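Local coordinates for protein escJ (Escherichia coli, PDB 1YJ7) that probably forms, as a lipoprotein of the YscJ family, part of the membrane-associated ring platform on which the type III secretion system is assembled, at residues K2-E11 with N37-F47; N88-E96 with I106-V114. The protein carries 3 engineered substitutions. All blocks are in the same frame, centred on the assembly; numbering follows the deposited sequence.

Contact 1. Residues K2-E11 with N37-F47; sequences KEQLYTGLTE and NMTLSVAAADF. Engineered in segment 37-47: Ala43 (natural residue Glu), Ala44 (natural residue Lys), Ala45 (natural residue Glu).
Leu5 packs against Leu40 and Val42 where strand 3-9 pairs antiparallel with strand 38-42; Leu5 and Met38 each lose about 84 Å² of surface here, and Glu3 nearly as much. Leu5 sits at a classic beta bulge: it and Tyr6 both face Leu40, and Leu5 N gives its hydrogen to Leu40 O at 2.8 Å, while the bond from Tyr6 N to the same oxygen is weak. With its CG anti to the carbonyl carbon (chi1 -68°), Leu5 crosses Val42 at about a right angle. Leu5 CD1 touches Val42 CG1 at 3.6 Å, and CD2 reaches Phe47 CE1 at 3.8 Å; Leu21, Ile51 and Leu54 also pack on it. Glu3 pairs with Val42 through two backbone bonds, that from Glu3 N to Val42 O nearly straight at 172°. With chi1 at -152°, Glu3 CG lies obliquely against Phe47, 3.3 Å from CD1; the bend at chi2 then turns the carboxylate, its plane steeply inclined to the ring. Farther along, a G1 bulge places Gly8, with positive phi, and Leu9 opposite Met38. Leu9 N meets Met38 O in the carbonyl plane, on a lone pair, at 3.0 Å, and Met38 N returns the bond to Leu9 O. Met38 CB lies 4.2 Å from Leu9 CB, with Ala14 beside the methionine. The side chains of Leu5, Leu9, Met38 and Leu40 pack on helix 11-23, whereas Gln4 O and Leu5 O accept bonds from Lys30 and Asn15 of the second subunit. Backbone bonds thus set the register, aliphatic groups join sheet to helix, and carbonyls near the bulge serve the subunit interface.

Contact 2. Residues N88-E96 with I106-V114; sequences NYLKEQDIE and IDCSVSLNV
Glu92 and Glu96, one turn apart on helix 80-99, reach down to strand 105-113, the outermost strand, within this chain, of the three-stranded mixed sheet in this alpha/beta domain of the YscJ/FliF family. The helix runs roughly antiparallel along the strand, over the face carrying Cys108, Val110 and Leu112, and the acids take N-H groups on the edge away from strand 123-130. Glu92 OE1 receives the hydrogen of Leu112 N at 2.9 Å, almost straight at 176°; Glu96 OE1 does the same for Val110 N at 3.0 Å. Both carboxylates are met on the anti side, about 25° out of plane. Each side chain runs extended past an aliphatic neighbour: Glu92 CG lies 3.7 Å from Leu112 CG, Glu96 CG 3.8 Å from Val110 CG2. Asn88 ND2 adds a weak bond to Leu112 O at 3.3 Å. Ile95 crosses Val110 at about a right angle and continues onto Val147. Lys91 presses its CG tightly on Leu112 CD1, while its NZ leads off to Ser150 O.

Farther out, Lys101 of the second subunit forms a salt bridge with Asp107, and Lys91 NZ of that subunit bonds to Leu112 O. A water accepts from Val114 N at 2.9 Å and donates to Leu112 O.

Overall arrangement
Contact 1 closes before contact 2 opens along the chain, and the two lie on opposite sides of its centre, their centres 34 Å apart and their nearest atoms about 13 Å apart. They share no sheet: the pairing of 2-11 with 37-47 belongs to the antiparallel sheet 3-9, 38-42, 28-32, whereas 88-96 with 106-114 joins helix 80-99 to the mixed sheet 105-113, 123-130, 159-165. Between them the chain passes through helix 47-56, an extended linker and helix 67-70, with residues 73-78 not modelled before helix 80-99. Both contacts touch the second subunit, so each half of the chain contributes to subunit packing, consistent with a protein that assembles into a platform.

Contact 1. Residues K2-E11 with N37-F47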
# COMPACT_ATOMS: atom_id res chain seq x y z
N LYS D 2 -20.01 -13.65 22.65
CA LYS D 2 -19.98 -12.25 22.11
C LYS D 2 -18.64 -11.95 21.43
O LYS D 2 -17.58 -12.30 21.94
CB LYS D 2 -20.24 -11.22 23.22
CG LYS D 2 -21.71 -11.11 23.67
CD LYS D 2 -22.65 -10.52 22.59
CE LYS D 2 -23.79 -9.68 23.18
NZ LYS D 2 -24.55 -8.89 22.15
N GLU D 3 -18.72 -11.29 20.28
CA GLU D 3 -17.58 -10.86 19.51
C GLU D 3 -17.48 -9.34 19.68
O GLU D 3 -18.46 -8.63 19.49
CB GLU D 3 -17.82 -11.21 18.05
CG GLU D 3 -16.59 -11.48 17.19
CD GLU D 3 -15.69 -12.57 17.72
OE1 GLU D 3 -14.60 -12.22 18.17
OE2 GLU D 3 -16.06 -13.77 17.69
N GLN D 4 -16.29 -8.86 20.02
CA GLN D 4 -16.03 -7.43 20.10
C GLN D 4 -15.99 -6.80 18.71
O GLN D 4 -15.43 -7.38 17.77
CB GLN D 4 -14.69 -7.21 20.78
CG GLN D 4 -14.32 -5.78 21.01
CD GLN D 4 -12.96 -5.67 21.69
OE1 GLN D 4 -11.94 -5.45 21.02
NE2 GLN D 4 -12.94 -5.84 23.01
N LEU D 5 -16.62 -5.62 18.59
CA LEU D 5 -16.53 -4.82 17.37
C LEU D 5 -15.42 -3.78 17.55
O LEU D 5 -14.36 -3.87 16.91
CB LEU D 5 -17.87 -4.15 17.05
CG LEU D 5 -19.01 -5.07 16.63
CD1 LEU D 5 -20.28 -4.30 16.36
CD2 LEU D 5 -18.64 -5.92 15.45
N TYR D 6 -15.65 -2.80 18.43
CA TYR D 6 -14.72 -1.71 18.69
C TYR D 6 -14.75 -1.29 20.15
O TYR D 6 -15.78 -1.39 20.81
CB TYR D 6 -15.03 -0.48 17.82
CG TYR D 6 -14.89 -0.77 16.36
CD1 TYR D 6 -15.99 -1.05 15.56
CD2 TYR D 6 -13.63 -0.85 15.78
CE1 TYR D 6 -15.85 -1.35 14.21
CE2 TYR D 6 -13.48 -1.16 14.44
CZ TYR D 6 -14.57 -1.42 13.67
OH TYR D 6 -14.36 -1.74 12.33
N THR D 7 -13.59 -0.83 20.61
CA THR D 7 -13.40 -0.21 21.91
C THR D 7 -12.97 1.24 21.70
O THR D 7 -12.67 1.66 20.58
CB THR D 7 -12.30 -0.95 22.71
OG1 THR D 7 -11.03 -0.75 22.08
CG2 THR D 7 -12.50 -2.46 22.68
N GLY D 8 -12.96 2.02 22.77
CA GLY D 8 -12.43 3.37 22.74
C GLY D 8 -13.27 4.36 22.01
O GLY D 8 -12.78 5.39 21.55
N LEU D 9 -14.57 4.06 21.86
CA LEU D 9 -15.43 4.89 21.05
C LEU D 9 -15.96 6.06 21.85
O LEU D 9 -16.26 5.93 23.04
CB LEU D 9 -16.63 4.08 20.53
CG LEU D 9 -16.33 2.90 19.61
CD1 LEU D 9 -17.60 2.10 19.34
CD2 LEU D 9 -15.69 3.39 18.32
N THR D 10 -16.10 7.20 21.19
CA THR D 10 -16.81 8.32 21.80
C THR D 10 -18.28 7.96 21.95
O THR D 10 -18.77 7.01 21.34
CB THR D 10 -16.70 9.60 20.96
OG1 THR D 10 -17.36 9.41 19.72
CG2 THR D 10 -15.23 9.94 20.61
N GLU D 11 -18.99 8.75 22.74
CA GLU D 11 -20.41 8.54 22.92
C GLU D 11 -21.15 8.62 21.61
O GLU D 11 -22.03 7.81 21.33
CB GLU D 11 -20.97 9.57 23.91
CG GLU D 11 -20.56 9.25 25.33
CD GLU D 11 -21.03 10.28 26.34
OE1 GLU D 11 -20.78 10.06 27.56
OE2 GLU D 11 -21.64 11.30 25.93
N ASN D 37 -15.35 5.90 27.72
CA ASN D 37 -15.41 5.47 26.32
C ASN D 37 -16.16 4.16 26.20
O ASN D 37 -16.27 3.39 27.15
CB ASN D 37 -14.01 5.33 25.72
CG ASN D 37 -13.25 6.64 25.72
OD1 ASN D 37 -13.82 7.70 25.51
ND2 ASN D 37 -11.94 6.56 25.95
N MET D 38 -16.65 3.89 25.00
CA MET D 38 -17.59 2.81 24.79
C MET D 38 -17.00 1.66 23.98
O MET D 38 -16.19 1.86 23.08
CB MET D 38 -18.83 3.36 24.08
CG MET D 38 -19.54 4.42 24.88
SD MET D 38 -20.30 3.76 26.40
CE MET D 38 -21.00 5.32 27.02
N THR D 39 -17.46 0.47 24.31
CA THR D 39 -17.20 -0.75 23.57
C THR D 39 -18.50 -1.33 23.06
O THR D 39 -19.45 -1.53 23.84
CB THR D 39 -16.55 -1.80 24.50
OG1 THR D 39 -15.26 -1.34 24.90
CG2 THR D 39 -16.31 -3.12 23.78
N LEU D 40 -18.55 -1.65 21.77
CA LEU D 40 -19.65 -2.37 21.17
C LEU D 40 -19.26 -3.81 20.86
O LEU D 40 -18.16 -4.05 20.40
CB LEU D 40 -20.09 -1.72 19.85
CG LEU D 40 -20.65 -0.31 19.97
CD1 LEU D 40 -21.00 0.22 18.59
CD2 LEU D 40 -21.86 -0.26 20.91
N SER D 41 -20.19 -4.73 21.12
CA SER D 41 -20.05 -6.15 20.82
C SER D 41 -21.34 -6.70 20.25
O SER D 41 -22.40 -6.12 20.40
CB SER D 41 -19.68 -6.95 22.09
OG SER D 41 -18.64 -6.31 22.80
N VAL D 42 -21.26 -7.83 19.56
CA VAL D 42 -22.42 -8.46 18.96
C VAL D 42 -22.32 -9.96 19.15
O VAL D 42 -21.24 -10.48 19.38
CB VAL D 42 -22.51 -8.16 17.44
CG1 VAL D 42 -22.81 -6.70 17.20
CG2 VAL D 42 -21.20 -8.60 16.73
N ALA D 43 -23.45 -10.64 19.04
CA ALA D 43 -23.47 -12.10 18.99
C ALA D 43 -22.62 -12.57 17.83
O ALA D 43 -22.64 -11.95 16.76
CB ALA D 43 -24.90 -12.60 18.82
N ALA D 44 -21.87 -13.67 18.03
CA ALA D 44 -21.00 -14.19 16.98
C ALA D 44 -21.74 -14.47 15.68
O ALA D 44 -21.19 -14.28 14.60
CB ALA D 44 -20.28 -15.49 17.46
N ALA D 45 -22.99 -14.91 15.78
CA ALA D 45 -23.78 -15.27 14.61
C ALA D 45 -24.17 -14.04 13.79
O ALA D 45 -24.54 -14.15 12.62
CB ALA D 45 -25.03 -16.04 15.04
N ASP D 46 -24.08 -12.86 14.41
CA ASP D 46 -24.35 -11.59 13.74
C ASP D 46 -23.08 -10.81 13.35
O ASP D 46 -23.17 -9.72 12.78
CB ASP D 46 -25.16 -10.68 14.67
CG ASP D 46 -26.60 -11.15 14.87
OD1 ASP D 46 -27.16 -11.84 13.99
OD2 ASP D 46 -27.25 -10.83 15.88
N PHE D 47 -21.90 -11.33 13.67
CA PHE D 47 -20.66 -10.58 13.42
C PHE D 47 -20.46 -10.17 11.97
O PHE D 47 -20.16 -9.00 11.68
CB PHE D 47 -19.44 -11.37 13.90
CG PHE D 47 -18.16 -10.62 13.75
CD1 PHE D 47 -17.77 -9.68 14.67
CD2 PHE D 47 -17.36 -10.82 12.63
CE1 PHE D 47 -16.58 -8.97 14.52
CE2 PHE D 47 -16.20 -10.12 12.47
CZ PHE D 47 -15.80 -9.19 13.41
O HOH W 1 -13.70 1.21 25.56

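Contact 2. Residues N88-E96 with I106-V114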
# COMPACT_ATOMS: atom_id res chain seq x y z
N ASN D 88 -6.59 30.62 5.70
CA ASN D 88 -7.58 29.99 4.83
C ASN D 88 -8.45 29.02 5.61
O ASN D 88 -9.65 28.96 5.41
CB ASN D 88 -6.87 29.21 3.71
CG ASN D 88 -7.80 28.76 2.63
OD1 ASN D 88 -8.38 29.59 1.92
ND2 ASN D 88 -7.93 27.42 2.45
N TYR D 89 -7.82 28.26 6.49
CA TYR D 89 -8.51 27.26 7.30
C TYR D 89 -9.48 27.93 8.26
O TYR D 89 -10.64 27.51 8.39
CB TYR D 89 -7.49 26.43 8.07
CG TYR D 89 -8.05 25.54 9.14
CD1 TYR D 89 -8.74 24.37 8.82
CD2 TYR D 89 -7.87 25.85 10.48
CE1 TYR D 89 -9.25 23.54 9.81
CE2 TYR D 89 -8.37 25.02 11.48
CZ TYR D 89 -9.06 23.87 11.13
OH TYR D 89 -9.55 23.05 12.12
N LEU D 90 -9.03 29.00 8.90
CA LEU D 90 -9.94 29.80 9.73
C LEU D 90 -11.15 30.30 8.97
O LEU D 90 -12.27 30.26 9.50
CB LEU D 90 -9.21 30.99 10.36
CG LEU D 90 -10.03 31.88 11.29
CD1 LEU D 90 -10.43 31.13 12.53
CD2 LEU D 90 -9.24 33.16 11.65
N LYS D 91 -10.96 30.81 7.75
CA LYS D 91 -12.08 31.24 6.94
C LYS D 91 -13.02 30.08 6.60
O LYS D 91 -14.23 30.22 6.72
CB LYS D 91 -11.61 31.92 5.64
CG LYS D 91 -12.74 32.46 4.76
CD LYS D 91 -13.61 33.57 5.44
CE LYS D 91 -12.81 34.84 5.72
NZ LYS D 91 -13.70 36.00 6.14
N GLU D 92 -12.46 28.95 6.20
CA GLU D 92 -13.29 27.77 5.93
C GLU D 92 -14.16 27.40 7.14
O GLU D 92 -15.37 27.12 7.00
CB GLU D 92 -12.40 26.57 5.57
CG GLU D 92 -11.80 26.65 4.18
CD GLU D 92 -10.74 25.59 3.94
OE1 GLU D 92 -10.27 25.50 2.79
OE2 GLU D 92 -10.41 24.83 4.89
N GLN D 93 -13.54 27.41 8.32
CA GLN D 93 -14.23 27.09 9.57
C GLN D 93 -15.29 28.11 9.92
O GLN D 93 -16.38 27.74 10.37
CB GLN D 93 -13.20 26.92 10.69
CG GLN D 93 -12.29 25.70 10.47
CD GLN D 93 -12.99 24.37 10.74
OE1 GLN D 93 -13.05 23.48 9.87
NE2 GLN D 93 -13.51 24.22 11.93
N ASP D 94 -14.99 29.40 9.69
CA ASP D 94 -15.95 30.46 9.92
C ASP D 94 -17.18 30.31 9.02
O ASP D 94 -18.31 30.54 9.45
CB ASP D 94 -15.33 31.84 9.62
CG ASP D 94 -14.32 32.29 10.66
OD1 ASP D 94 -14.20 31.69 11.77
OD2 ASP D 94 -13.61 33.30 10.43
N ILE D 95 -16.97 29.92 7.76
CA ILE D 95 -18.09 29.75 6.83
C ILE D 95 -18.91 28.51 7.20
O ILE D 95 -20.13 28.56 7.18
CB ILE D 95 -17.59 29.70 5.36
CG1 ILE D 95 -16.96 31.07 4.99
CG2 ILE D 95 -18.72 29.38 4.46
CD1 ILE D 95 -16.21 31.02 3.63
N GLU D 96 -18.23 27.43 7.56
CA GLU D 96 -18.91 26.23 8.04
C GLU D 96 -19.76 26.55 9.27
O GLU D 96 -20.91 26.12 9.37
CB GLU D 96 -17.93 25.10 8.33
CG GLU D 96 -17.25 24.50 7.10
CD GLU D 96 -16.23 23.41 7.41
OE1 GLU D 96 -15.47 23.02 6.50
OE2 GLU D 96 -16.20 22.92 8.57
N ILE D 106 -27.11 19.82 8.84
CA ILE D 106 -26.55 18.98 9.90
C ILE D 106 -25.06 18.68 9.75
O ILE D 106 -24.40 18.20 10.69
CB ILE D 106 -27.41 17.70 10.09
CG1 ILE D 106 -27.28 16.76 8.89
CG2 ILE D 106 -28.85 18.11 10.34
CD1 ILE D 106 -28.11 15.47 9.04
N ASP D 107 -24.48 18.98 8.59
CA ASP D 107 -23.03 18.88 8.41
C ASP D 107 -22.67 19.76 7.21
O ASP D 107 -23.53 20.03 6.39
CB ASP D 107 -22.59 17.42 8.21
CG ASP D 107 -21.13 17.18 8.50
OD1 ASP D 107 -20.71 15.99 8.48
OD2 ASP D 107 -20.29 18.07 8.75
N CYS D 108 -21.44 20.26 7.18
CA CYS D 108 -20.99 21.21 6.15
C CYS D 108 -19.49 21.07 5.98
O CYS D 108 -18.75 20.98 6.98
CB CYS D 108 -21.33 22.67 6.57
SG CYS D 108 -20.92 23.89 5.31
N SER D 109 -19.01 21.06 4.74
CA SER D 109 -17.60 21.19 4.45
C SER D 109 -17.39 22.28 3.42
O SER D 109 -18.13 22.35 2.45
CB SER D 109 -17.00 19.89 3.92
OG SER D 109 -16.81 18.94 4.95
N VAL D 110 -16.40 23.12 3.66
CA VAL D 110 -16.01 24.17 2.74
C VAL D 110 -14.52 24.03 2.47
O VAL D 110 -13.71 23.95 3.40
CB VAL D 110 -16.28 25.58 3.32
CG1 VAL D 110 -15.76 26.65 2.37
CG2 VAL D 110 -17.76 25.75 3.57
N SER D 111 -14.16 23.97 1.18
CA SER D 111 -12.77 24.02 0.78
C SER D 111 -12.57 25.24 -0.10
O SER D 111 -13.23 25.36 -1.15
CB SER D 111 -12.34 22.74 0.04
OG SER D 111 -10.96 22.80 -0.29
N LEU D 112 -11.71 26.16 0.34
CA LEU D 112 -11.43 27.41 -0.35
C LEU D 112 -10.11 27.39 -1.12
O LEU D 112 -9.11 26.91 -0.61
CB LEU D 112 -11.35 28.57 0.64
CG LEU D 112 -12.62 28.93 1.36
CD1 LEU D 112 -12.30 30.05 2.33
CD2 LEU D 112 -13.75 29.34 0.41
N ASN D 113 -10.15 28.00 -2.30
CA ASN D 113 -8.99 28.27 -3.14
C ASN D 113 -8.91 29.80 -3.27
O ASN D 113 -9.63 30.37 -4.06
CB ASN D 113 -9.22 27.62 -4.51
CG ASN D 113 -8.32 28.19 -5.61
OD1 ASN D 113 -7.16 28.51 -5.35
ND2 ASN D 113 -8.86 28.34 -6.82
N VAL D 114 -8.07 30.43 -2.47
CA VAL D 114 -7.87 31.88 -2.50
C VAL D 114 -6.43 32.18 -2.94
O VAL D 114 -5.49 31.74 -2.26
CB VAL D 114 -8.11 32.48 -1.12
CG1 VAL D 114 -7.78 33.98 -1.11
CG2 VAL D 114 -9.51 32.23 -0.71
O HOH W 2 -6.66 29.04 -0.29
O HOH W 3 -9.13 23.39 1.67
O HOH W 4 -11.68 22.17 3.69